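Local coordinates for protein succinylglutamate desuccinylase/aspartoacylase (Shewanella frigidimarina, PDB 3LWU) that binds a zinc ion and is probably a zinc-dependent hydrolase acting on ester bonds, related to succinylglutamate desuccinylases and aspartoacylases, at residues 48-53 with 84-89; 307-312 with 381-386; 321-326 with 376-381. All blocks are in the same frame, centred on the assembly; numbering follows the deposited sequence. Where two conformers were deposited one is given.

Contact 1 (48-53 with 84-89); sequences GSENSA and QVLGDI
L86 and G48 bury the most surface where two loops meet, away from the zinc site, one before strand 56-60 and the other before strand 89-92. The loop of 48-53 follows strand 38-46 and contains a type I beta turn from E50 to A53. The loop of 84-89 follows helix 68-80. No regular strand pairing links them; backbone bonds run from one loop to the other. G48 packs against the backbone of 84-89, its CA 3.1 Å from L86 O. S49 N donates to V85 O, and E50 N reaches L86 O in the carbonyl plane, on a lone pair, at 3.0 Å. S49 OG sits between its own backbone N and carbonyl carbon (chi1 51°). It gives V85 O a second donor, above the carbonyl plane. L86 points its side chain along that of E50, the two side by side. CD2 of L86 is 3.9 Å from E50 OE2 and 3.7 Å from S49 OG. A53, last residue of the turn, brings its CB 3.4 Å from G87 N. L86 and G87 also pair through their backbones with V290. A water bridges A53 O and D88 N. At the start of 48-53, G48 N donates to D88 OD1 at 2.7 Å, nearly straight at 174°, on the anti lone pair of the carboxylate.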
ATOM      1  N   GLY A  48      41.460  12.632   1.171  1.00 19.82           N
ATOM      2  CA  GLY A  48      42.135  13.807   1.670  1.00 20.69           C
ATOM      3  C   GLY A  48      43.643  13.700   1.459  1.00 21.68           C
ATOM      4  O   GLY A  48      44.178  12.624   1.524  1.00 20.65           O
ATOM      5  N   SER A  49      44.298  14.823   1.180  1.00 23.55           N
ATOM      6  CA  SER A  49      45.760  14.897   0.984  1.00 25.76           C
ATOM      7  C   SER A  49      46.548  15.082   2.284  1.00 27.18           C
ATOM      8  O   SER A  49      47.752  14.950   2.271  1.00 27.30           O
ATOM      9  CB  SER A  49      46.119  16.040   0.000  1.00 25.95           C
ATOM     10  OG  SER A  49      45.516  17.279   0.368  1.00 26.80           O
ATOM     11  N   GLU A  50      45.865  15.387   3.389  1.00 29.73           N
ATOM     12  CA  GLU A  50      46.484  15.559   4.722  1.00 31.87           C
ATOM     13  C   GLU A  50      45.900  14.554   5.703  1.00 33.22           C
ATOM     14  O   GLU A  50      44.710  14.619   6.020  1.00 33.63           O
ATOM     15  CB  GLU A  50      46.120  16.915   5.327  1.00 32.16           C
ATOM     16  CG  GLU A  50      46.959  18.109   4.972  1.00 34.58           C
ATOM     17  CD  GLU A  50      46.453  19.383   5.697  1.00 37.58           C
ATOM     18  OE1 GLU A  50      45.592  19.275   6.612  1.00 38.11           O
ATOM     19  OE2 GLU A  50      46.917  20.496   5.347  1.00 39.38           O
ATOM     20  N   ASN A  51      46.723  13.685   6.272  1.00 34.91           N
ATOM     21  CA  ASN A  51      46.223  12.761   7.323  1.00 35.77           C
ATOM     22  C   ASN A  51      45.767  13.570   8.575  1.00 35.78           C
ATOM     23  O   ASN A  51      44.998  13.094   9.428  1.00 35.81           O
ATOM     24  CB  ASN A  51      47.299  11.727   7.634  1.00 36.68           C
ATOM     25  CG  ASN A  51      48.200  11.444   6.421  1.00 37.66           C
ATOM     26  OD1 ASN A  51      47.726  11.404   5.285  1.00 41.33           O
ATOM     27  ND2 ASN A  51      49.494  11.274   6.659  1.00 37.79           N
ATOM     28  N   SER A  52      46.214  14.830   8.627  1.00 35.71           N
ATOM     29  CA  SER A  52      45.791  15.805   9.653  1.00 35.31           C
ATOM     30  C   SER A  52      44.267  16.154   9.684  1.00 34.53           C
ATOM     31  O   SER A  52      43.692  16.455  10.755  1.00 35.20           O
ATOM     32  CB  SER A  52      46.632  17.112   9.519  1.00 35.37           C
ATOM     33  N   ALA A  53      43.602  16.114   8.530  1.00 32.27           N
ATOM     34  CA  ALA A  53      42.334  16.821   8.427  1.00 29.74           C
ATOM     35  C   ALA A  53      41.146  15.950   8.864  1.00 26.72           C
ATOM     36  O   ALA A  53      41.134  14.718   8.694  1.00 25.65           O
ATOM     37  CB  ALA A  53      42.140  17.408   7.002  1.00 29.48           C
ATOM     38  N   GLN A  84      40.556  21.827  -3.132  1.00 15.64           N
ATOM     39  CA  GLN A  84      41.545  20.911  -2.620  1.00 15.29           C
ATOM     40  C   GLN A  84      41.046  20.244  -1.334  1.00 14.94           C
ATOM     41  O   GLN A  84      40.858  20.916  -0.299  1.00 15.36           O
ATOM     42  CB  GLN A  84      42.854  21.637  -2.362  1.00 15.68           C
ATOM     43  CG  GLN A  84      43.893  20.750  -1.728  1.00 15.83           C
ATOM     44  CD  GLN A  84      45.252  21.357  -1.814  1.00 17.90           C
ATOM     45  OE1 GLN A  84      45.579  22.320  -1.099  1.00 15.70           O
ATOM     46  NE2 GLN A  84      46.074  20.798  -2.691  1.00 15.52           N
ATOM     47  N   VAL A  85      40.870  18.920  -1.394  1.00 13.41           N
ATOM     48  CA  VAL A  85      40.321  18.157  -0.306  1.00 12.89           C
ATOM     49  C   VAL A  85      41.457  17.734   0.630  1.00 13.07           C
ATOM     50  O   VAL A  85      42.365  17.000   0.240  1.00 12.77           O
ATOM     51  CB  VAL A  85      39.524  16.933  -0.836  1.00 13.41           C
ATOM     52  CG1 VAL A  85      38.896  16.149   0.318  1.00 13.50           C
ATOM     53  CG2 VAL A  85      38.397  17.385  -1.813  1.00 11.86           C
ATOM     54  N   LEU A  86      41.402  18.213   1.861  1.00 13.37           N
ATOM     55  CA  LEU A  86      42.431  17.908   2.859  1.00 14.56           C
ATOM     56  C   LEU A  86      42.056  16.660   3.653  1.00 15.01           C
ATOM     57  O   LEU A  86      42.927  15.820   3.941  1.00 15.36           O
ATOM     58  CB  LEU A  86      42.655  19.094   3.792  1.00 14.14           C
ATOM     59  CG  LEU A  86      43.078  20.415   3.121  1.00 14.83           C
ATOM     60  CD1 LEU A  86      43.184  21.528   4.175  1.00 13.42           C
ATOM     61  CD2 LEU A  86      44.397  20.261   2.340  1.00 13.75           C
ATOM     62  N   GLY A  87      40.775  16.529   3.994  1.00 14.90           N
ATOM     63  CA  GLY A  87      40.311  15.376   4.746  1.00 15.36           C
ATOM     64  C   GLY A  87      39.416  14.494   3.916  1.00 15.38           C
ATOM     65  O   GLY A  87      38.738  14.976   3.011  1.00 15.79           O
ATOM     66  N   ASP A  88      39.380  13.207   4.226  1.00 15.22           N
ATOM     67  CA  ASP A  88      38.557  12.272   3.453  1.00 14.75           C
ATOM     68  C   ASP A  88      37.083  12.714   3.476  1.00 14.50           C
ATOM     69  O   ASP A  88      36.565  13.101   4.529  1.00 13.26           O
ATOM     70  CB  ASP A  88      38.668  10.832   4.009  1.00 15.30           C
ATOM     71  CG  ASP A  88      39.995  10.157   3.696  1.00 16.29           C
ATOM     72  OD1 ASP A  88      40.793  10.617   2.842  1.00 13.80           O
ATOM     73  OD2 ASP A  88      40.218   9.087   4.296  1.00 19.92           O
ATOM     74  N   ILE A  89      36.419  12.626   2.315  1.00 13.80           N
ATOM     75  CA  ILE A  89      34.982  12.867   2.195  1.00 13.64           C
ATOM     76  C   ILE A  89      34.379  11.674   1.530  1.00 13.96           C
ATOM     77  O   ILE A  89      34.758  11.312   0.413  1.00 13.88           O
ATOM     78  CB  ILE A  89      34.624  14.125   1.390  1.00 13.62           C
ATOM     79  CG1 ILE A  89      35.329  15.343   1.993  1.00 14.83           C
ATOM     80  CG2 ILE A  89      33.064  14.373   1.362  1.00 13.46           C
ATOM     81  CD1 ILE A  89      35.155  16.638   1.188  1.00 15.68           C
TER
HETATM   82  O   HOH W   1      40.848  12.560   6.762  1.00 20.69           O

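Contact 2 (307-312 with 381-386); sequences LKDYKK and VMTNVF
D309, last residue of a 3-10 turn that leads into strand 310-314, meets T383 and N384. D309 O takes two donors from T383. The hydroxyl OG1 comes in the carbonyl plane, on a lone pair, at 2.6 Å. The backbone N of T383 is 3.0 Å away and tilted from that plane. OG1 can do this because it stands between its own backbone N and carbonyl carbon (chi1 61°). The carboxylate of D309 turns toward N384. Its side chain crosses that of N384 at about a right angle, with carboxylate and amide planes 76° apart. N384 ND2 makes only a weak bond to D309 OD1, at 3.4 Å. A water gives a second link, donating to D309 OD2 and to N384 O. Next along the strands, Y310 faces M382, a selenomethionine, in a non-hydrogen-bonded pair. Y310 swings CG anti to its backbone N (chi1 -176°), which lays CD1 3.7 Å from M382 CG. L220 and I364 pack round this pair. K311 and V381 form the hydrogen-bonded pair, with K311 N to V381 O at 2.8 Å and V381 N to K311 O at 2.9 Å. Their side chains share the other face, where F166 of the second subunit packs on both. The K311 chain bends at three torsions and returns NZ to K308 O, 3.1 Å away. Y310 OH hydrogen-bonds an unidentified ligand, probably from the crystallisation liquor. The whole is an antiparallel two-strand pairing, 310-314 with 377-382.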
ATOM      1  N   LEU A 307      14.264  21.908  20.947  1.00 20.60           N
ATOM      2  CA  LEU A 307      13.432  20.834  20.426  1.00 20.05           C
ATOM      3  C   LEU A 307      12.095  20.765  21.135  1.00 20.57           C
ATOM      4  O   LEU A 307      11.058  20.565  20.487  1.00 20.65           O
ATOM      5  CB  LEU A 307      14.150  19.494  20.532  1.00 19.92           C
ATOM      6  CG  LEU A 307      13.415  18.282  19.972  1.00 20.82           C
ATOM      7  CD1 LEU A 307      13.244  18.424  18.464  1.00 20.62           C
ATOM      8  CD2 LEU A 307      14.136  16.966  20.327  1.00 23.56           C
ATOM      9  N   LYS A 308      12.114  20.936  22.455  1.00 21.29           N
ATOM     10  CA  LYS A 308      10.892  20.925  23.273  1.00 22.62           C
ATOM     11  C   LYS A 308       9.856  21.986  22.844  1.00 22.07           C
ATOM     12  O   LYS A 308       8.668  21.837  23.150  1.00 23.09           O
ATOM     13  CB  LYS A 308      11.219  21.103  24.776  1.00 22.40           C
ATOM     14  CG  LYS A 308      11.750  22.512  25.156  1.00 25.01           C
ATOM     15  CD  LYS A 308      12.103  22.645  26.690  1.00 28.89           C
ATOM     16  CE  LYS A 308      12.997  23.892  26.948  1.00 31.49           C
ATOM     17  NZ  LYS A 308      13.450  24.132  28.393  1.00 32.51           N
ATOM     18  N   ASP A 309      10.307  23.047  22.170  1.00 20.73           N
ATOM     19  CA  ASP A 309       9.415  24.095  21.677  1.00 20.37           C
ATOM     20  C   ASP A 309       8.909  23.870  20.231  1.00 20.16           C
ATOM     21  O   ASP A 309       8.178  24.715  19.703  1.00 20.51           O
ATOM     22  CB  ASP A 309      10.100  25.455  21.785  1.00 20.33           C
ATOM     23  CG  ASP A 309      10.324  25.883  23.228  1.00 21.34           C
ATOM     24  OD1 ASP A 309       9.484  25.533  24.064  1.00 22.93           O
ATOM     25  OD2 ASP A 309      11.317  26.574  23.534  1.00 22.97           O
ATOM     26  N   TYR A 310       9.280  22.748  19.609  1.00 19.24           N
ATOM     27  CA  TYR A 310       8.903  22.429  18.222  1.00 19.60           C
ATOM     28  C   TYR A 310       7.731  21.472  18.364  1.00 20.28           C
ATOM     29  O   TYR A 310       7.892  20.431  18.980  1.00 20.12           O
ATOM     30  CB  TYR A 310      10.072  21.741  17.527  1.00 18.76           C
ATOM     31  CG  TYR A 310       9.934  21.403  16.060  1.00 18.71           C
ATOM     32  CD1 TYR A 310       9.338  22.281  15.162  1.00 16.51           C
ATOM     33  CD2 TYR A 310      10.484  20.219  15.554  1.00 16.97           C
ATOM     34  CE1 TYR A 310       9.242  21.975  13.811  1.00 16.24           C
ATOM     35  CE2 TYR A 310      10.405  19.905  14.226  1.00 15.64           C
ATOM     36  CZ  TYR A 310       9.801  20.801  13.342  1.00 17.85           C
ATOM     37  OH  TYR A 310       9.718  20.485  12.025  1.00 17.95           O
ATOM     38  N   LYS A 311       6.567  21.824  17.814  1.00 21.34           N
ATOM     39  CA  LYS A 311       5.293  21.177  18.186  1.00 22.27           C
ATOM     40  C   LYS A 311       4.548  20.663  16.998  1.00 21.06           C
ATOM     41  O   LYS A 311       4.503  21.304  15.945  1.00 19.94           O
ATOM     42  CB  LYS A 311       4.364  22.172  18.923  1.00 23.08           C
ATOM     43  CG  LYS A 311       4.846  22.620  20.329  1.00 28.11           C
ATOM     44  CD  LYS A 311       4.660  21.494  21.370  1.00 32.27           C
ATOM     45  CE  LYS A 311       4.391  22.045  22.770  1.00 35.82           C
ATOM     46  NZ  LYS A 311       5.671  22.479  23.409  1.00 35.99           N
ATOM     47  N   LYS A 312       3.908  19.513  17.181  1.00 20.89           N
ATOM     48  CA  LYS A 312       3.067  18.934  16.157  1.00 20.27           C
ATOM     49  C   LYS A 312       1.619  19.342  16.371  1.00 18.41           C
ATOM     50  O   LYS A 312       1.037  19.074  17.407  1.00 18.25           O
ATOM     51  CB  LYS A 312       3.121  17.430  16.226  1.00 21.58           C
ATOM     52  CG  LYS A 312       4.474  16.805  16.067  1.00 26.75           C
ATOM     53  CD  LYS A 312       4.376  15.239  15.988  1.00 32.59           C
ATOM     54  CE  LYS A 312       3.483  14.766  14.837  1.00 33.23           C
ATOM     55  NZ  LYS A 312       4.092  15.039  13.520  1.00 34.66           N
ATOM     56  N   VAL A 381       5.370  23.253  13.964  1.00 14.03           N
ATOM     57  CA  VAL A 381       5.647  24.651  14.094  1.00 14.93           C
ATOM     58  C   VAL A 381       6.661  24.887  15.240  1.00 16.04           C
ATOM     59  O   VAL A 381       6.656  24.182  16.249  1.00 15.32           O
ATOM     60  CB  VAL A 381       4.352  25.455  14.358  1.00 15.03           C
ATOM     61  CG1 VAL A 381       3.266  25.156  13.272  1.00 15.50           C
ATOM     62  CG2 VAL A 381       3.834  25.203  15.780  1.00 15.24           C
HETATM   63  N   MSE A 382       7.538  25.858  15.055  1.00 16.44           N
HETATM   64  CA  MSE A 382       8.473  26.242  16.088  1.00 18.24           C
HETATM   65  C   MSE A 382       7.837  27.354  16.909  1.00 17.78           C
HETATM   66  O   MSE A 382       7.190  28.265  16.356  1.00 17.24           O
HETATM   67  CB  MSE A 382       9.774  26.767  15.488  1.00 17.95           C
HETATM   68  CG  MSE A 382      10.571  25.776  14.716  1.00 20.56           C
HETATM   69 SE   MSE A 382      12.157  26.683  14.096  0.75 27.10          SE
HETATM   70  CE  MSE A 382      13.207  25.164  13.575  1.00 27.79           C
ATOM     71  N   THR A 383       8.037  27.284  18.212  1.00 17.80           N
ATOM     72  CA  THR A 383       7.585  28.331  19.119  1.00 18.14           C
ATOM     73  C   THR A 383       8.815  28.822  19.908  1.00 19.15           C
ATOM     74  O   THR A 383       9.853  28.169  19.916  1.00 18.46           O
ATOM     75  CB  THR A 383       6.471  27.799  20.087  1.00 18.05           C
ATOM     76  OG1 THR A 383       6.997  26.738  20.884  1.00 15.02           O
ATOM     77  CG2 THR A 383       5.281  27.249  19.309  1.00 17.37           C
ATOM     78  N   ASN A 384       8.697  29.974  20.561  1.00 20.44           N
ATOM     79  CA  ASN A 384       9.811  30.537  21.319  1.00 21.49           C
ATOM     80  C   ASN A 384      11.086  30.600  20.454  1.00 21.78           C
ATOM     81  O   ASN A 384      12.161  30.156  20.863  1.00 21.60           O
ATOM     82  CB  ASN A 384      10.016  29.737  22.612  1.00 21.84           C
ATOM     83  CG  ASN A 384       8.811  29.848  23.550  1.00 23.31           C
ATOM     84  OD1 ASN A 384       8.219  30.907  23.672  1.00 26.39           O
ATOM     85  ND2 ASN A 384       8.453  28.768  24.197  1.00 22.71           N
ATOM     86  N   VAL A 385      10.921  31.134  19.245  1.00 21.94           N
ATOM     87  CA  VAL A 385      11.989  31.229  18.267  1.00 22.05           C
ATOM     88  C   VAL A 385      12.837  32.443  18.610  1.00 23.35           C
ATOM     89  O   VAL A 385      12.348  33.413  19.151  1.00 23.27           O
ATOM     90  CB  VAL A 385      11.404  31.353  16.835  1.00 21.97           C
ATOM     91  CG1 VAL A 385      12.485  31.485  15.788  1.00 19.80           C
ATOM     92  CG2 VAL A 385      10.541  30.147  16.515  1.00 21.55           C
ATOM     93  N   PHE A 386      14.125  32.364  18.307  1.00 25.05           N
ATOM     94  CA  PHE A 386      15.072  33.457  18.524  1.00 26.12           C
ATOM     95  C   PHE A 386      16.162  33.470  17.446  1.00 27.54           C
ATOM     96  O   PHE A 386      16.448  32.435  16.849  1.00 27.33           O
ATOM     97  CB  PHE A 386      15.720  33.315  19.909  1.00 25.96           C
ATOM     98  CG  PHE A 386      16.220  31.926  20.213  1.00 25.68           C
ATOM     99  CD1 PHE A 386      17.468  31.509  19.773  1.00 26.96           C
ATOM    100  CD2 PHE A 386      15.452  31.043  20.954  1.00 26.96           C
ATOM    101  CE1 PHE A 386      17.936  30.227  20.063  1.00 27.71           C
ATOM    102  CE2 PHE A 386      15.915  29.767  21.264  1.00 27.79           C
ATOM    103  CZ  PHE A 386      17.157  29.352  20.803  1.00 27.92           C
TER
HETATM  104  O   HOH W   2      13.088  27.741  22.064  1.00 13.22           O

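Contact 3 (321-326 with 376-381); sequences IEYCAS and TELYKV
Strands 321-323 and 377-381 run nearly parallel, 21° apart, with their axes 9.7 Å from each other, too far apart for backbone pairing. Strand 319-323 is in a four-stranded antiparallel sheet, while 377-382 pairs with 310-314 and 362-366. A classic beta bulge lies in the second strand, where L378 and Y379 both face F313. Y379 reaches from its strand to the other segment. Its side chain slides past that of Y323 in the opposite direction. The rings lie obliquely, planes at 62° and centroids 5.9 Å apart. Y379 CE1 meets the edge of the Y323 ring near its plane, 3.7 Å from Y323 CD1. Over one face of the Y323 ring lies CG2 of I321, two residues back on the same strand. L378 reaches across with CD2, 4.1 Å from I321 CG1 and 4.3 Å from Y323 CE1. This wedges one leucine branch against the isoleucine and the tyrosine ring. Y323 OH has its polar partner elsewhere, in S369 O. H366 stacks on Y323 and also meets the ring of Y379. Further along, the loop after strand 319-323 brings A325 to the end of Y379. A325 CB is 4.1 Å from Y379 CZ. With CG anti to its carbonyl carbon (chi1 -83°), Y379 extends its hydroxyl to the loop. There OH donates to A325 O at 2.5 Å, in the carbonyl plane and on a lone pair.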
ATOM      1  N   ILE A 321      -8.401  20.048   3.571  1.00 13.44           N
ATOM      2  CA  ILE A 321      -7.560  21.057   4.118  1.00 12.90           C
ATOM      3  C   ILE A 321      -6.918  21.998   3.099  1.00 13.78           C
ATOM      4  O   ILE A 321      -6.261  21.561   2.138  1.00 13.88           O
ATOM      5  CB  ILE A 321      -6.418  20.419   4.916  1.00 12.91           C
ATOM      6  CG1 ILE A 321      -6.987  19.491   5.986  1.00 12.87           C
ATOM      7  CG2 ILE A 321      -5.549  21.535   5.600  1.00 10.17           C
ATOM      8  CD1 ILE A 321      -7.786  20.235   7.044  1.00 12.19           C
ATOM      9  N   GLU A 322      -7.119  23.294   3.357  1.00 13.69           N
ATOM     10  CA  GLU A 322      -6.341  24.331   2.703  0.50 14.63           C
ATOM     11  C   GLU A 322      -5.279  24.863   3.672  1.00 14.71           C
ATOM     12  O   GLU A 322      -5.571  25.292   4.787  1.00 14.06           O
ATOM     13  CB  GLU A 322      -7.211  25.479   2.160  0.50 15.22           C
ATOM     14  CG  GLU A 322      -6.380  26.473   1.315  0.50 16.63           C
ATOM     15  CD  GLU A 322      -7.211  27.389   0.428  0.50 18.25           C
ATOM     16  OE1 GLU A 322      -8.409  27.128   0.211  0.50 18.77           O
ATOM     17  OE2 GLU A 322      -6.647  28.384  -0.053  0.50 20.59           O
ATOM     18  N   TYR A 323      -4.023  24.776   3.233  1.00 15.49           N
ATOM     19  CA  TYR A 323      -2.869  25.145   4.044  1.00 16.78           C
ATOM     20  C   TYR A 323      -2.614  26.624   3.823  1.00 17.55           C
ATOM     21  O   TYR A 323      -2.065  26.985   2.817  1.00 19.46           O
ATOM     22  CB  TYR A 323      -1.640  24.271   3.684  1.00 16.10           C
ATOM     23  CG  TYR A 323      -1.893  22.808   4.025  1.00 16.15           C
ATOM     24  CD1 TYR A 323      -1.741  22.339   5.311  1.00 14.10           C
ATOM     25  CD2 TYR A 323      -2.335  21.913   3.057  1.00 13.48           C
ATOM     26  CE1 TYR A 323      -2.011  21.023   5.638  1.00 12.71           C
ATOM     27  CE2 TYR A 323      -2.616  20.621   3.370  1.00 13.02           C
ATOM     28  CZ  TYR A 323      -2.459  20.173   4.659  1.00 11.78           C
ATOM     29  OH  TYR A 323      -2.773  18.867   4.970  1.00 13.18           O
ATOM     30  N   CYS A 324      -3.078  27.477   4.728  1.00 17.70           N
ATOM     31  CA  CYS A 324      -2.946  28.919   4.565  1.00 19.32           C
ATOM     32  C   CYS A 324      -1.584  29.428   4.965  1.00 18.29           C
ATOM     33  O   CYS A 324      -1.082  30.353   4.372  1.00 17.88           O
ATOM     34  CB  CYS A 324      -3.980  29.660   5.423  1.00 20.16           C
ATOM     35  SG  CYS A 324      -5.605  29.182   5.028  1.00 27.63           S
ATOM     36  N   ALA A 325      -0.992  28.878   6.012  1.00 17.88           N
ATOM     37  CA  ALA A 325       0.260  29.455   6.521  1.00 17.88           C
ATOM     38  C   ALA A 325       1.400  28.926   5.695  1.00 18.12           C
ATOM     39  O   ALA A 325       1.585  27.706   5.587  1.00 18.52           O
ATOM     40  CB  ALA A 325       0.478  29.101   7.980  1.00 17.52           C
ATOM     41  N   SER A 326       2.202  29.836   5.166  1.00 18.54           N
ATOM     42  CA  SER A 326       3.421  29.475   4.424  1.00 19.01           C
ATOM     43  C   SER A 326       4.518  28.914   5.318  1.00 18.63           C
ATOM     44  O   SER A 326       4.839  29.473   6.365  1.00 17.45           O
ATOM     45  CB  SER A 326       3.996  30.725   3.740  1.00 19.93           C
ATOM     46  OG  SER A 326       3.098  31.229   2.774  1.00 20.34           O
ATOM     47  N   THR A 376      -4.740  13.448  12.207  1.00 14.08           N
ATOM     48  CA  THR A 376      -3.662  13.495  11.244  1.00 14.15           C
ATOM     49  C   THR A 376      -2.768  14.724  11.595  1.00 15.80           C
ATOM     50  O   THR A 376      -3.285  15.761  11.998  1.00 14.74           O
ATOM     51  CB  THR A 376      -4.187  13.574   9.792  1.00 15.31           C
ATOM     52  OG1 THR A 376      -5.066  12.464   9.536  1.00 13.39           O
ATOM     53  CG2 THR A 376      -3.040  13.540   8.799  1.00 13.64           C
ATOM     54  N   GLU A 377      -1.443  14.578  11.504  1.00 17.03           N
ATOM     55  CA  GLU A 377      -0.509  15.697  11.688  1.00 19.58           C
ATOM     56  C   GLU A 377      -0.718  16.728  10.585  1.00 18.62           C
ATOM     57  O   GLU A 377      -0.700  16.349   9.436  1.00 21.92           O
ATOM     58  CB  GLU A 377       0.924  15.198  11.591  1.00 20.81           C
ATOM     59  CG  GLU A 377       2.008  16.289  11.755  1.00 25.02           C
ATOM     60  CD  GLU A 377       3.190  16.082  10.785  1.00 32.54           C
ATOM     61  OE1 GLU A 377       3.023  16.226   9.505  1.00 40.56           O
ATOM     62  OE2 GLU A 377       4.263  15.766  11.295  1.00 29.98           O
ATOM     63  N   LEU A 378      -0.992  17.989  10.923  1.00 17.26           N
ATOM     64  CA  LEU A 378      -1.241  19.016   9.904  1.00 17.13           C
ATOM     65  C   LEU A 378       0.031  19.787   9.664  1.00 16.90           C
ATOM     66  O   LEU A 378       0.451  19.915   8.531  1.00 16.76           O
ATOM     67  CB  LEU A 378      -2.383  19.978  10.271  1.00 15.99           C
ATOM     68  CG  LEU A 378      -3.822  19.482  10.177  1.00 16.86           C
ATOM     69  CD1 LEU A 378      -4.806  20.561  10.606  1.00 13.43           C
ATOM     70  CD2 LEU A 378      -4.127  18.951   8.803  1.00 16.23           C
ATOM     71  N   TYR A 379       0.604  20.324  10.742  1.00 17.19           N
ATOM     72  CA  TYR A 379       1.847  21.068  10.716  1.00 17.18           C
ATOM     73  C   TYR A 379       2.769  20.694  11.873  1.00 17.09           C
ATOM     74  O   TYR A 379       2.333  20.245  12.950  1.00 17.60           O
ATOM     75  CB  TYR A 379       1.618  22.581  10.880  1.00 16.85           C
ATOM     76  CG  TYR A 379       1.246  23.401   9.661  1.00 16.89           C
ATOM     77  CD1 TYR A 379      -0.090  23.503   9.241  1.00 16.58           C
ATOM     78  CD2 TYR A 379       2.203  24.187   8.994  1.00 15.96           C
ATOM     79  CE1 TYR A 379      -0.444  24.288   8.152  1.00 16.46           C
ATOM     80  CE2 TYR A 379       1.850  24.971   7.880  1.00 14.98           C
ATOM     81  CZ  TYR A 379       0.518  25.021   7.470  1.00 15.16           C
ATOM     82  OH  TYR A 379       0.115  25.818   6.408  1.00 13.21           O
ATOM     83  N   LYS A 380       4.046  20.989  11.675  1.00 16.30           N
ATOM     84  CA  LYS A 380       4.973  21.177  12.790  1.00 15.56           C
ATOM     85  C   LYS A 380       5.409  22.628  12.790  1.00 14.93           C
ATOM     86  O   LYS A 380       5.753  23.173  11.725  1.00 15.01           O
ATOM     87  CB  LYS A 380       6.180  20.276  12.674  1.00 14.94           C
ATOM     88  CG  LYS A 380       5.919  18.783  12.826  1.00 17.99           C
ATOM     89  CD  LYS A 380       7.158  18.243  13.449  1.00 23.97           C
ATOM     90  CE  LYS A 380       7.515  16.835  13.164  1.00 27.46           C
ATOM     91  NZ  LYS A 380       8.837  16.732  13.896  1.00 24.96           N
ATOM     92  N   VAL A 381       5.370  23.253  13.964  1.00 14.03           N
ATOM     93  CA  VAL A 381       5.647  24.651  14.094  1.00 14.93           C
ATOM     94  C   VAL A 381       6.661  24.887  15.240  1.00 16.04           C
ATOM     95  O   VAL A 381       6.656  24.182  16.249  1.00 15.32           O
ATOM     96  CB  VAL A 381       4.352  25.455  14.358  1.00 15.03           C
ATOM     97  CG1 VAL A 381       3.266  25.156  13.272  1.00 15.50           C
ATOM     98  CG2 VAL A 381       3.834  25.203  15.780  1.00 15.24           C
TER

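Overall arrangement
Contacts 2 and 3 are neighbours, their centres 15 Å apart, and contact 1 lies across the chain's centre from both. The centre of contact 1 is 38 Å from that of contact 2 and 44 Å from that of contact 3. Contacts 2 and 3 share V381 and strand 377-382. A salt bridge from K312 NZ to E377 OE2 also joins them. Both reach the second subunit. Y310 OH of contact 2 and K380 NZ of contact 3 hydrogen-bond the same oxygen of an unidentified ligand, probably from the crystallisation liquor. The Y310 side chain is about 11 Å from the zinc, which H63, E66 and H192 hold. Contact 1 lies away from that site.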